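Local coordinates for protein ubiquitin-like-specific protease 2 (Saccharomyces cerevisiae, PDB 5LNB) that removes SUMO from modified proteins as a cysteine protease of the peptidase C48 family, this chain being the piece that carries its catalytic domain, at residues Tyr84-Tyr95 / Glu174-Tyr185. Residues are numbered along the deposited sequence; the frame is centred on the assembly and turned at random.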
loop_
_atom_site.group_PDB
_atom_site.type_symbol
_atom_site.label_atom_id
_atom_site.label_comp_id
_atom_site.label_asym_id
_atom_site.label_seq_id
_atom_site.Cartn_x
_atom_site.Cartn_y
_atom_site.Cartn_z
ATOM N N TYR A 84 -5.663 -9.318 -0.245
ATOM C CA TYR A 84 -5.765 -9.848 -1.603
ATOM C C TYR A 84 -5.507 -11.342 -1.617
ATOM O O TYR A 84 -6.226 -12.102 -2.276
ATOM C CB TYR A 84 -4.797 -9.130 -2.545
ATOM C CG TYR A 84 -4.883 -9.609 -3.975
ATOM C CD1 TYR A 84 -4.080 -10.654 -4.426
ATOM C CD2 TYR A 84 -5.745 -9.006 -4.877
ATOM C CE1 TYR A 84 -4.141 -11.093 -5.733
ATOM C CE2 TYR A 84 -5.820 -9.435 -6.185
ATOM C CZ TYR A 84 -5.019 -10.477 -6.611
ATOM O OH TYR A 84 -5.090 -10.915 -7.911
ATOM N N THR A 85 -4.494 -11.788 -0.879
ATOM C CA THR A 85 -4.208 -13.216 -0.811
ATOM C C THR A 85 -5.413 -13.998 -0.300
ATOM O O THR A 85 -5.730 -15.079 -0.810
ATOM C CB THR A 85 -2.993 -13.442 0.080
ATOM O OG1 THR A 85 -1.873 -12.743 -0.481
ATOM C CG2 THR A 85 -2.675 -14.938 0.205
ATOM N N LYS A 86 -6.102 -13.466 0.712
ATOM C CA LYS A 86 -7.307 -14.133 1.188
ATOM C C LYS A 86 -8.384 -14.109 0.112
ATOM O O LYS A 86 -9.037 -15.127 -0.146
ATOM C CB LYS A 86 -7.803 -13.467 2.472
ATOM C CG LYS A 86 -8.972 -14.178 3.157
ATOM C CD LYS A 86 -8.541 -15.515 3.753
ATOM C CE LYS A 86 -9.650 -16.127 4.591
ATOM N NZ LYS A 86 -9.453 -17.585 4.740
ATOM N N LEU A 87 -8.540 -12.961 -0.549
ATOM C CA LEU A 87 -9.548 -12.795 -1.592
ATOM C C LEU A 87 -9.514 -13.932 -2.611
ATOM O O LEU A 87 -10.553 -14.512 -2.937
ATOM C CB LEU A 87 -9.346 -11.445 -2.283
ATOM C CG LEU A 87 -10.332 -11.081 -3.388
ATOM C CD1 LEU A 87 -11.759 -11.063 -2.840
ATOM C CD2 LEU A 87 -9.959 -9.728 -3.979
ATOM N N ILE A 88 -8.325 -14.259 -3.124
ATOM C CA ILE A 88 -8.163 -15.242 -4.195
ATOM C C ILE A 88 -7.825 -16.628 -3.660
ATOM O O ILE A 88 -7.487 -17.520 -4.447
ATOM C CB ILE A 88 -7.085 -14.801 -5.202
ATOM C CG1 ILE A 88 -5.702 -14.821 -4.535
ATOM C CG2 ILE A 88 -7.388 -13.416 -5.744
ATOM C CD1 ILE A 88 -4.529 -14.893 -5.508
ATOM N N SER A 89 -7.868 -16.827 -2.338
ATOM C CA SER A 89 -7.462 -18.119 -1.792
ATOM C C SER A 89 -8.340 -19.242 -2.320
ATOM O O SER A 89 -7.858 -20.360 -2.535
ATOM C CB SER A 89 -7.506 -18.092 -0.267
ATOM O OG SER A 89 -8.843 -18.003 0.193
ATOM N N ASN A 90 -9.621 -18.960 -2.538
ATOM C CA ASN A 90 -10.585 -19.917 -3.074
ATOM C C ASN A 90 -11.393 -19.200 -4.151
ATOM O O ASN A 90 -12.354 -18.474 -3.831
ATOM C CB ASN A 90 -11.475 -20.450 -1.957
ATOM C CG ASN A 90 -12.560 -21.379 -2.462
ATOM O OD1 ASN A 90 -12.926 -21.359 -3.640
ATOM N ND2 ASN A 90 -13.097 -22.193 -1.560
ATOM N N PRO A 91 -11.035 -19.353 -5.427
ATOM C CA PRO A 91 -11.710 -18.593 -6.491
ATOM C C PRO A 91 -13.120 -19.068 -6.823
ATOM O O PRO A 91 -13.756 -18.488 -7.708
ATOM C CB PRO A 91 -10.768 -18.772 -7.695
ATOM C CG PRO A 91 -10.043 -20.032 -7.424
ATOM C CD PRO A 91 -9.869 -20.101 -5.935
ATOM N N ALA A 92 -13.638 -20.093 -6.145
ATOM C CA ALA A 92 -15.035 -20.457 -6.327
ATOM C C ALA A 92 -15.987 -19.379 -5.819
ATOM O O ALA A 92 -17.180 -19.427 -6.132
ATOM C CB ALA A 92 -15.332 -21.779 -5.617
ATOM N N ASP A 93 -15.491 -18.407 -5.051
ATOM C CA ASP A 93 -16.343 -17.424 -4.392
ATOM C C ASP A 93 -15.486 -16.368 -3.704
ATOM O O ASP A 93 -15.277 -16.420 -2.487
ATOM C CB ASP A 93 -17.260 -18.121 -3.387
ATOM C CG ASP A 93 -18.317 -17.194 -2.804
ATOM O OD1 ASP A 93 -18.172 -15.955 -2.901
ATOM O OD2 ASP A 93 -19.297 -17.715 -2.233
ATOM N N TYR A 94 -14.978 -15.410 -4.480
ATOM C CA TYR A 94 -14.051 -14.427 -3.932
ATOM C C TYR A 94 -14.623 -13.746 -2.699
ATOM O O TYR A 94 -13.931 -13.583 -1.688
ATOM C CB TYR A 94 -13.708 -13.386 -4.997
ATOM C CG TYR A 94 -12.882 -13.922 -6.142
ATOM C CD1 TYR A 94 -11.717 -14.642 -5.912
ATOM C CD2 TYR A 94 -13.276 -13.717 -7.466
ATOM C CE1 TYR A 94 -10.954 -15.134 -6.966
ATOM C CE2 TYR A 94 -12.521 -14.207 -8.525
ATOM C CZ TYR A 94 -11.360 -14.910 -8.266
ATOM O OH TYR A 94 -10.611 -15.391 -9.313
ATOM N N TYR A 95 -15.891 -13.336 -2.762
ATOM C CA TYR A 95 -16.423 -12.499 -1.699
ATOM C C TYR A 95 -16.549 -13.274 -0.391
ATOM O O TYR A 95 -16.183 -12.765 0.675
ATOM C CB TYR A 95 -17.768 -11.902 -2.117
ATOM C CG TYR A 95 -18.191 -10.794 -1.199
ATOM C CD1 TYR A 95 -17.443 -9.627 -1.101
ATOM C CD2 TYR A 95 -19.316 -10.920 -0.401
ATOM C CE1 TYR A 95 -17.816 -8.614 -0.244
ATOM C CE2 TYR A 95 -19.695 -9.912 0.456
ATOM C CZ TYR A 95 -18.951 -8.764 0.528
ATOM O OH TYR A 95 -19.333 -7.767 1.393
ATOM N N GLU A 174 -5.005 -10.245 -12.610
ATOM C CA GLU A 174 -4.930 -10.155 -11.151
ATOM C C GLU A 174 -5.863 -9.099 -10.574
ATOM O O GLU A 174 -6.221 -9.189 -9.399
ATOM C CB GLU A 174 -3.499 -9.839 -10.683
ATOM C CG GLU A 174 -2.467 -10.895 -11.039
ATOM C CD GLU A 174 -1.951 -10.754 -12.465
ATOM O OE1 GLU A 174 -1.568 -9.628 -12.849
ATOM O OE2 GLU A 174 -1.932 -11.763 -13.201
ATOM N N ILE A 175 -6.240 -8.088 -11.351
ATOM C CA ILE A 175 -7.153 -7.073 -10.849
ATOM C C ILE A 175 -8.613 -7.487 -11.002
ATOM O O ILE A 175 -9.481 -6.928 -10.316
ATOM C CB ILE A 175 -6.898 -5.728 -11.550
ATOM C CG1 ILE A 175 -5.513 -5.195 -11.165
ATOM C CG2 ILE A 175 -8.025 -4.729 -11.255
ATOM C CD1 ILE A 175 -5.255 -5.144 -9.686
ATOM N N ASP A 176 -8.908 -8.460 -11.865
ATOM C CA ASP A 176 -10.293 -8.873 -12.053
ATOM C C ASP A 176 -10.943 -9.342 -10.756
ATOM O O ASP A 176 -12.115 -9.009 -10.535
ATOM C CB ASP A 176 -10.380 -9.955 -13.139
ATOM C CG ASP A 176 -11.800 -10.473 -13.342
ATOM O OD1 ASP A 176 -12.154 -11.516 -12.740
ATOM O OD2 ASP A 176 -12.577 -9.815 -14.076
ATOM N N PRO A 177 -10.273 -10.103 -9.886
ATOM C CA PRO A 177 -10.903 -10.443 -8.599
ATOM C C PRO A 177 -11.280 -9.222 -7.786
ATOM O O PRO A 177 -12.232 -9.279 -7.001
ATOM C CB PRO A 177 -9.825 -11.278 -7.893
ATOM C CG PRO A 177 -9.016 -11.854 -9.001
ATOM C CD PRO A 177 -9.005 -10.820 -10.092
ATOM N N ILE A 178 -10.564 -8.110 -7.941
ATOM C CA ILE A 178 -10.922 -6.926 -7.174
ATOM C C ILE A 178 -12.171 -6.284 -7.753
ATOM O O ILE A 178 -13.013 -5.763 -7.012
ATOM C CB ILE A 178 -9.743 -5.937 -7.107
ATOM C CG1 ILE A 178 -8.528 -6.610 -6.459
ATOM C CG2 ILE A 178 -10.152 -4.686 -6.325
ATOM C CD1 ILE A 178 -7.305 -5.725 -6.368
ATOM N N LYS A 179 -12.322 -6.316 -9.079
ATOM C CA LYS A 179 -13.573 -5.870 -9.684
ATOM C C LYS A 179 -14.757 -6.644 -9.116
ATOM O O LYS A 179 -15.772 -6.056 -8.731
ATOM C CB LYS A 179 -13.516 -6.027 -11.199
ATOM C CG LYS A 179 -12.435 -5.234 -11.884
ATOM C CD LYS A 179 -12.770 -5.055 -13.353
ATOM C CE LYS A 179 -11.653 -4.348 -14.108
ATOM N NZ LYS A 179 -11.990 -4.266 -15.582
ATOM N N GLU A 180 -14.647 -7.974 -9.058
ATOM C CA GLU A 180 -15.768 -8.775 -8.577
ATOM C C GLU A 180 -16.022 -8.533 -7.096
ATOM O O GLU A 180 -17.178 -8.487 -6.652
ATOM C CB GLU A 180 -15.510 -10.257 -8.858
ATOM C CG GLU A 180 -15.381 -10.587 -10.357
ATOM C CD GLU A 180 -16.698 -10.439 -11.142
ATOM O OE1 GLU A 180 -17.794 -10.586 -10.547
ATOM O OE2 GLU A 180 -16.635 -10.180 -12.365
ATOM N N PHE A 181 -14.950 -8.362 -6.318
ATOM C CA PHE A 181 -15.094 -7.994 -4.915
ATOM C C PHE A 181 -15.927 -6.727 -4.765
ATOM O O PHE A 181 -16.850 -6.668 -3.945
ATOM C CB PHE A 181 -13.717 -7.794 -4.282
ATOM C CG PHE A 181 -13.772 -7.095 -2.962
ATOM C CD1 PHE A 181 -14.135 -7.791 -1.813
ATOM C CD2 PHE A 181 -13.506 -5.738 -2.870
ATOM C CE1 PHE A 181 -14.200 -7.151 -0.593
ATOM C CE2 PHE A 181 -13.569 -5.088 -1.651
ATOM C CZ PHE A 181 -13.922 -5.795 -0.505
ATOM N N LEU A 182 -15.613 -5.698 -5.557
ATOM C CA LEU A 182 -16.322 -4.428 -5.432
ATOM C C LEU A 182 -17.791 -4.585 -5.776
ATOM O O LEU A 182 -18.653 -3.948 -5.162
ATOM C CB LEU A 182 -15.688 -3.373 -6.334
ATOM C CG LEU A 182 -14.291 -2.941 -5.920
ATOM C CD1 LEU A 182 -13.677 -2.036 -6.992
ATOM C CD2 LEU A 182 -14.354 -2.261 -4.528
ATOM N N ILE A 183 -18.093 -5.417 -6.768
ATOM C CA ILE A 183 -19.476 -5.612 -7.176
ATOM C C ILE A 183 -20.258 -6.296 -6.066
ATOM O O ILE A 183 -21.370 -5.882 -5.721
ATOM C CB ILE A 183 -19.531 -6.413 -8.488
ATOM C CG1 ILE A 183 -18.975 -5.567 -9.633
ATOM C CG2 ILE A 183 -20.952 -6.852 -8.789
ATOM C CD1 ILE A 183 -18.907 -6.305 -10.957
ATOM N N SER A 184 -19.681 -7.350 -5.488
ATOM C CA SER A 184 -20.333 -8.054 -4.392
ATOM C C SER A 184 -20.432 -7.166 -3.163
ATOM O O SER A 184 -21.478 -7.112 -2.501
ATOM C CB SER A 184 -19.568 -9.334 -4.067
ATOM O OG SER A 184 -19.541 -10.193 -5.192
ATOM N N TYR A 185 -19.342 -6.465 -2.840
ATOM C CA TYR A 185 -19.355 -5.538 -1.717
ATOM C C TYR A 185 -20.485 -4.527 -1.857
ATOM O O TYR A 185 -21.243 -4.288 -0.911
ATOM C CB TYR A 185 -18.004 -4.827 -1.616
ATOM C CG TYR A 185 -17.834 -4.018 -0.358
ATOM C CD1 TYR A 185 -18.259 -2.694 -0.302
ATOM C CD2 TYR A 185 -17.261 -4.580 0.786
ATOM C CE1 TYR A 185 -18.111 -1.944 0.853
ATOM C CE2 TYR A 185 -17.096 -3.831 1.950
ATOM C CZ TYR A 185 -17.531 -2.514 1.977
ATOM O OH TYR A 185 -17.391 -1.749 3.115
HETATM O O HOH W 1 -11.066 -13.795 -11.809
#
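Two CH-pi contacts, at Y94 and Y95, press the segment 84-95 onto one flank of helix 172-190. CB of P177 sits almost centrally over a face of the Y94 ring, 4.0 Å from the ring centroid. Next to Y185 in the helix, S184 puts its CB over a face of the Y95 ring, 3.5 Å from Y95 CG. CD1 of F181 meets the edge of the Y95 ring, the two planes 42° apart in an oblique pair. Chi1 of Y95, near -167°, swings the ring across the helix toward Y185, and its hydroxyl hydrogen-bonds D188.

Aliphatic packing fills the space between these rings and Y84. L87 divides its methyls, CD1 going to F181 CB and CD2 to P177 and I178, while I88 CG2 rests on P177 CB at 3.9 Å. I178 CG1 meets the edge of the Y84 ring.

Direct polar contact comes from Y84, whose OH donates to E174 O at 2.5 Å, in the carbonyl plane and on a lone pair (C=O...O angle 119°). Replacing this tyrosine by phenylalanine would probably leave E174 O without that donor and the ring edge less firmly fixed beside I178. A water links Y94 OH to OD1 of D176, whose OD2 forms a salt bridge with K196.

P177 has no N-H to give the preceding turn, and the helix kinks there; its ring serves instead as an apolar surface. The contact thus joins two short helices to a long one within the Ulp1-type catalytic domain, chiefly by carbon packing with polar ties at the tyrosine hydroxyls.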